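Protein toll (Drosophila melanogaster, PDB 4LXR) serves as the cell-surface receptor for cleaved spaetzle, switching on Toll signalling in embryonic dorsal-ventral patterning and antifungal immunity. Local coordinates at residues A[14-27]-A[30-44]. Sequence-based numbering, arbitrary orientation.
With NAG (2-acetamido-2-deoxy-beta-D-glucopyranose), chain H.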
loop_
_atom_site.group_PDB
_atom_site.type_symbol
_atom_site.label_atom_id
_atom_site.label_comp_id
_atom_site.label_asym_id
_atom_site.label_seq_id
_atom_site.Cartn_x
_atom_site.Cartn_y
_atom_site.Cartn_z
ATOM N N GLY A 14 38.040 -26.835 25.150
ATOM C CA GLY A 14 37.794 -25.986 24.004
ATOM C C GLY A 14 38.832 -24.960 23.622
ATOM O O GLY A 14 39.029 -23.963 24.314
ATOM N N LEU A 15 39.499 -25.214 22.503
ATOM C CA LEU A 15 40.177 -24.154 21.786
ATOM C C LEU A 15 39.100 -23.411 20.997
ATOM O O LEU A 15 39.285 -22.266 20.595
ATOM C CB LEU A 15 41.248 -24.714 20.845
ATOM C CG LEU A 15 42.500 -25.325 21.485
ATOM C CD1 LEU A 15 42.484 -26.847 21.388
ATOM C CD2 LEU A 15 43.768 -24.752 20.861
ATOM N N CYS A 16 37.966 -24.076 20.791
ATOM C CA CYS A 16 36.826 -23.478 20.104
ATOM C C CYS A 16 35.609 -23.453 21.020
ATOM O O CYS A 16 35.503 -24.251 21.950
ATOM C CB CYS A 16 36.485 -24.269 18.839
ATOM S SG CYS A 16 37.823 -24.375 17.629
ATOM N N GLN A 17 34.691 -22.533 20.757
ATOM C CA GLN A 17 33.436 -22.531 21.478
ATOM C C GLN A 17 32.309 -22.882 20.519
ATOM O O GLN A 17 32.418 -22.677 19.309
ATOM C CB GLN A 17 33.194 -21.176 22.139
ATOM C CG GLN A 17 32.535 -20.157 21.239
ATOM C CD GLN A 17 32.460 -18.785 21.871
ATOM O OE1 GLN A 17 31.546 -18.010 21.588
ATOM N NE2 GLN A 17 33.429 -18.474 22.727
ATOM N N CYS A 18 31.240 -23.447 21.055
ATOM C CA CYS A 18 30.089 -23.817 20.254
ATOM C C CYS A 18 28.820 -23.389 20.982
ATOM O O CYS A 18 28.722 -23.524 22.198
ATOM C CB CYS A 18 30.075 -25.328 20.035
ATOM S SG CYS A 18 28.689 -25.949 19.049
ATOM N N ALA A 19 27.854 -22.864 20.243
ATOM C CA ALA A 19 26.570 -22.519 20.833
ATOM C C ALA A 19 25.464 -22.941 19.883
ATOM O O ALA A 19 25.519 -22.620 18.690
ATOM C CB ALA A 19 26.489 -21.017 21.131
ATOM N N PRO A 20 24.472 -23.687 20.395
ATOM C CA PRO A 20 23.311 -24.011 19.563
ATOM C C PRO A 20 22.540 -22.744 19.260
ATOM O O PRO A 20 22.521 -21.832 20.075
ATOM C CB PRO A 20 22.482 -24.936 20.458
ATOM C CG PRO A 20 22.900 -24.596 21.850
ATOM C CD PRO A 20 24.368 -24.275 21.739
ATOM N N ILE A 21 21.939 -22.674 18.084
ATOM C CA ILE A 21 21.084 -21.550 17.747
ATOM C C ILE A 21 20.076 -21.976 16.690
ATOM O O ILE A 21 20.450 -22.394 15.589
ATOM C CB ILE A 21 21.880 -20.287 17.332
ATOM C CG1 ILE A 21 20.918 -19.169 16.948
ATOM C CG2 ILE A 21 22.849 -20.572 16.200
ATOM C CD1 ILE A 21 21.603 -17.889 16.591
ATOM N N MET A 22 18.796 -21.873 17.044
ATOM C CA MET A 22 17.726 -22.501 16.278
ATOM C C MET A 22 18.041 -23.982 16.080
ATOM O O MET A 22 18.399 -24.677 17.030
ATOM C CB MET A 22 17.490 -21.778 14.950
ATOM C CG MET A 22 16.562 -20.576 15.098
ATOM S SD MET A 22 17.212 -19.036 14.418
ATOM C CE MET A 22 15.955 -17.906 15.002
ATOM N N SER A 23 17.925 -24.468 14.854
ATOM C CA SER A 23 18.210 -25.874 14.607
ATOM C C SER A 23 19.689 -26.123 14.288
ATOM O O SER A 23 20.109 -27.266 14.104
ATOM C CB SER A 23 17.305 -26.412 13.499
ATOM O OG SER A 23 17.154 -25.450 12.471
ATOM N N GLU A 24 20.488 -25.062 14.252
ATOM C CA GLU A 24 21.893 -25.201 13.882
ATOM C C GLU A 24 22.877 -24.976 15.031
ATOM O O GLU A 24 22.488 -24.759 16.178
ATOM C CB GLU A 24 22.229 -24.264 12.720
ATOM C CG GLU A 24 22.225 -22.800 13.106
ATOM C CD GLU A 24 22.243 -21.878 11.908
ATOM O OE1 GLU A 24 22.439 -20.656 12.109
ATOM O OE2 GLU A 24 22.072 -22.376 10.769
ATOM N N TYR A 25 24.162 -25.038 14.706
ATOM C CA TYR A 25 25.216 -24.805 15.681
ATOM C C TYR A 25 26.205 -23.825 15.089
ATOM O O TYR A 25 26.536 -23.921 13.916
ATOM C CB TYR A 25 25.926 -26.116 16.031
ATOM C CG TYR A 25 25.001 -27.170 16.592
ATOM C CD1 TYR A 25 24.693 -27.206 17.957
ATOM C CD2 TYR A 25 24.419 -28.121 15.762
ATOM C CE1 TYR A 25 23.840 -28.164 18.473
ATOM C CE2 TYR A 25 23.565 -29.082 16.268
ATOM C CZ TYR A 25 23.279 -29.098 17.626
ATOM O OH TYR A 25 22.433 -30.058 18.126
ATOM N N GLU A 26 26.661 -22.867 15.885
ATOM C CA GLU A 26 27.734 -22.002 15.430
ATOM C C GLU A 26 29.003 -22.309 16.204
ATOM O O GLU A 26 29.024 -22.246 17.430
ATOM C CB GLU A 26 27.390 -20.521 15.565
ATOM C CG GLU A 26 28.412 -19.626 14.868
ATOM C CD GLU A 26 28.405 -18.190 15.358
ATOM O OE1 GLU A 26 28.737 -17.950 16.542
ATOM O OE2 GLU A 26 28.080 -17.294 14.553
ATOM N N ILE A 27 30.058 -22.648 15.479
ATOM C CA ILE A 27 31.345 -22.900 16.091
ATOM C C ILE A 27 32.323 -21.789 15.738
ATOM O O ILE A 27 32.454 -21.436 14.565
ATOM C CB ILE A 27 31.897 -24.236 15.620
ATOM C CG1 ILE A 27 30.906 -25.346 15.987
ATOM C CG2 ILE A 27 33.265 -24.479 16.231
ATOM C CD1 ILE A 27 31.289 -26.711 15.501
ATOM N N PRO A 30 39.567 -19.184 17.170
ATOM C CA PRO A 30 39.614 -19.624 18.572
ATOM C C PRO A 30 38.389 -19.170 19.366
ATOM O O PRO A 30 37.632 -18.315 18.904
ATOM C CB PRO A 30 40.865 -18.923 19.118
ATOM C CG PRO A 30 41.675 -18.577 17.913
ATOM C CD PRO A 30 40.669 -18.263 16.851
ATOM N N ALA A 31 38.214 -19.739 20.555
ATOM C CA ALA A 31 37.037 -19.491 21.381
ATOM C C ALA A 31 36.784 -18.017 21.682
ATOM O O ALA A 31 35.658 -17.541 21.565
ATOM C CB ALA A 31 37.127 -20.287 22.684
ATOM N N ASN A 32 37.823 -17.290 22.070
ATOM C CA ASN A 32 37.615 -15.938 22.584
ATOM C C ASN A 32 37.829 -14.838 21.552
ATOM O O ASN A 32 38.055 -13.682 21.906
ATOM C CB ASN A 32 38.495 -15.687 23.816
ATOM C CG ASN A 32 37.688 -15.567 25.106
ATOM O OD1 ASN A 32 37.249 -16.569 25.675
ATOM N ND2 ASN A 32 37.505 -14.336 25.577
ATOM N N ALA A 33 37.734 -15.190 20.276
ATOM C CA ALA A 33 38.111 -14.260 19.221
ATOM C C ALA A 33 36.998 -13.307 18.788
ATOM O O ALA A 33 35.852 -13.711 18.581
ATOM C CB ALA A 33 38.665 -15.021 18.012
ATOM N N GLU A 34 37.362 -12.034 18.662
ATOM C CA GLU A 34 36.519 -11.017 18.039
ATOM C C GLU A 34 36.458 -11.272 16.535
ATOM O O GLU A 34 35.418 -11.083 15.892
ATOM C CB GLU A 34 37.102 -9.626 18.315
ATOM C CG GLU A 34 36.788 -8.568 17.262
ATOM C CD GLU A 34 35.460 -7.873 17.498
ATOM O OE1 GLU A 34 35.057 -7.740 18.674
ATOM O OE2 GLU A 34 34.823 -7.456 16.504
ATOM N N ASN A 35 37.588 -11.708 15.984
ATOM C CA ASN A 35 37.684 -12.038 14.568
ATOM C C ASN A 35 38.220 -13.449 14.373
ATOM O O ASN A 35 39.379 -13.628 13.990
ATOM C CB ASN A 35 38.583 -11.030 13.851
ATOM C CG ASN A 35 37.983 -9.637 13.815
ATOM O OD1 ASN A 35 36.834 -9.452 13.415
ATOM N ND2 ASN A 35 38.759 -8.649 14.242
ATOM N N PRO A 36 37.369 -14.458 14.633
ATOM C CA PRO A 36 37.786 -15.866 14.600
ATOM C C PRO A 36 38.327 -16.287 13.243
ATOM O O PRO A 36 37.876 -15.789 12.209
ATOM C CB PRO A 36 36.488 -16.628 14.915
ATOM C CG PRO A 36 35.392 -15.676 14.587
ATOM C CD PRO A 36 35.924 -14.313 14.895
ATOM N N THR A 37 39.295 -17.198 13.266
ATOM C CA THR A 37 39.891 -17.738 12.053
ATOM C C THR A 37 38.828 -18.523 11.299
ATOM O O THR A 37 38.750 -18.465 10.062
ATOM C CB THR A 37 41.083 -18.655 12.381
ATOM O OG1 THR A 37 42.004 -17.958 13.226
ATOM C CG2 THR A 37 41.813 -19.045 11.135
ATOM N N PHE A 38 38.006 -19.243 12.060
ATOM C CA PHE A 38 36.937 -20.056 11.502
ATOM C C PHE A 38 35.636 -19.831 12.235
ATOM O O PHE A 38 35.601 -19.713 13.457
ATOM C CB PHE A 38 37.294 -21.534 11.558
ATOM C CG PHE A 38 38.524 -21.872 10.781
ATOM C CD1 PHE A 38 38.475 -21.993 9.401
ATOM C CD2 PHE A 38 39.735 -22.045 11.417
ATOM C CE1 PHE A 38 39.607 -22.301 8.681
ATOM C CE2 PHE A 38 40.872 -22.351 10.698
ATOM C CZ PHE A 38 40.807 -22.477 9.330
ATOM N N ARG A 39 34.563 -19.770 11.465
ATOM C CA ARG A 39 33.235 -19.745 12.022
ATOM C C ARG A 39 32.449 -20.783 11.259
ATOM O O ARG A 39 32.216 -20.628 10.069
ATOM C CB ARG A 39 32.600 -18.364 11.858
ATOM C CG ARG A 39 31.281 -18.218 12.580
ATOM C CD ARG A 39 30.657 -16.848 12.338
ATOM N NE ARG A 39 31.606 -15.756 12.544
ATOM C CZ ARG A 39 31.737 -15.084 13.685
ATOM N NH1 ARG A 39 30.984 -15.389 14.730
ATOM N NH2 ARG A 39 32.626 -14.102 13.779
ATOM N N LEU A 40 32.062 -21.852 11.937
ATOM C CA LEU A 40 31.340 -22.929 11.284
ATOM C C LEU A 40 29.873 -22.939 11.655
ATOM O O LEU A 40 29.519 -22.840 12.825
ATOM C CB LEU A 40 31.954 -24.285 11.629
ATOM C CG LEU A 40 33.320 -24.640 11.042
ATOM C CD1 LEU A 40 34.438 -24.193 11.984
ATOM C CD2 LEU A 40 33.359 -26.130 10.858
ATOM N N THR A 41 29.018 -23.070 10.651
ATOM C CA THR A 41 27.596 -23.240 10.898
ATOM C C THR A 41 27.201 -24.637 10.451
ATOM O O THR A 41 27.372 -25.009 9.286
ATOM C CB THR A 41 26.760 -22.196 10.151
ATOM O OG1 THR A 41 27.165 -20.885 10.555
ATOM C CG2 THR A 41 25.275 -22.384 10.444
ATOM N N ILE A 42 26.689 -25.413 11.393
ATOM C CA ILE A 42 26.342 -26.798 11.142
ATOM C C ILE A 42 24.844 -27.009 11.288
ATOM O O ILE A 42 24.253 -26.703 12.334
ATOM C CB ILE A 42 27.085 -27.748 12.102
ATOM C CG1 ILE A 42 28.595 -27.508 12.034
ATOM C CG2 ILE A 42 26.743 -29.197 11.790
ATOM C CD1 ILE A 42 29.413 -28.448 12.903
ATOM N N GLN A 43 24.237 -27.509 10.220
ATOM C CA GLN A 43 22.849 -27.955 10.223
ATOM C C GLN A 43 22.881 -29.435 9.827
ATOM O O GLN A 43 22.940 -29.766 8.640
ATOM C CB GLN A 43 22.022 -27.123 9.242
ATOM C CG GLN A 43 20.569 -27.527 9.101
ATOM C CD GLN A 43 19.709 -26.989 10.220
ATOM O OE1 GLN A 43 19.651 -25.779 10.447
ATOM N NE2 GLN A 43 19.041 -27.885 10.934
ATOM N N PRO A 44 22.868 -30.326 10.833
ATOM C CA PRO A 44 23.137 -31.768 10.723
ATOM C C PRO A 44 22.396 -32.443 9.575
ATOM O O PRO A 44 21.187 -32.257 9.461
ATOM C CB PRO A 44 22.644 -32.313 12.063
ATOM C CG PRO A 44 22.811 -31.165 13.009
ATOM C CD PRO A 44 22.476 -29.943 12.206
HETATM C C1 NAG H . 39.307 -10.865 9.693
HETATM C C2 NAG H . 38.353 -9.666 9.694
HETATM C C3 NAG H . 39.145 -8.360 9.781
HETATM C C4 NAG H . 40.135 -8.388 10.938
HETATM C C5 NAG H . 40.978 -9.658 10.912
HETATM C C6 NAG H . 41.827 -9.808 12.151
HETATM C C7 NAG H . 36.238 -10.087 8.509
HETATM C C8 NAG H . 35.522 -10.004 7.195
HETATM N N2 NAG H . 37.508 -9.666 8.510
HETATM O O3 NAG H . 38.248 -7.268 9.954
HETATM O O4 NAG H . 41.014 -7.276 10.824
HETATM O O5 NAG H . 40.132 -10.816 10.852
HETATM O O6 NAG H . 43.058 -10.454 11.860
HETATM O O7 NAG H . 35.697 -10.525 9.518
#
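Ile27 and Leu40 exchange two backbone hydrogen bonds, Ile27 N to Leu40 O and Leu40 N to Ile27 O, both 2.7 Å. Tyr25 and Ile42 make the next such pair, Tyr25 N to Ile42 O and Ile42 N to Tyr25 O, both 2.9 Å. Glu26 and Thr41 form the non-hydrogen-bonded pair between them. Outside that strand pair, in the turn Pro30 to Ala33, Ala31 N donates a hydrogen bond of 2.7 Å to Leu15 O, beside the disulfide from Cys16 to Cys29. Arg39, bent at chi3 (-49°), brings NH1 to Glu26 OE2 in a long, weak salt bridge of 3.5 Å, with the carboxylate at the guanidinium edge; OE2 also accepts a hydrogen bond from Leu16 N of a spaetzle chain. At the other end Ser23 OG donates to a lone pair of Gln43 OE1 (3.2 Å), the Gln43 chain folding back at chi2 (80°) to meet it. An alanine in place of Gln43 would probably leave the Ser23 hydroxyl without this acceptor. On the face carrying Tyr25, Ile27, Leu40 and Ile42, the CD1 methyls of Ile27 and Ile42 meet at 3.6 Å, and Pro44 CG sits at the Tyr25 ring edge; Phe2 and helix 4-12 pack against this side. The arrangement is an antiparallel beta hairpin, part of the disulfide-bonded N-terminal cap of Toll's leucine-rich-repeat ectodomain, and its Glu26 face meets the ligand.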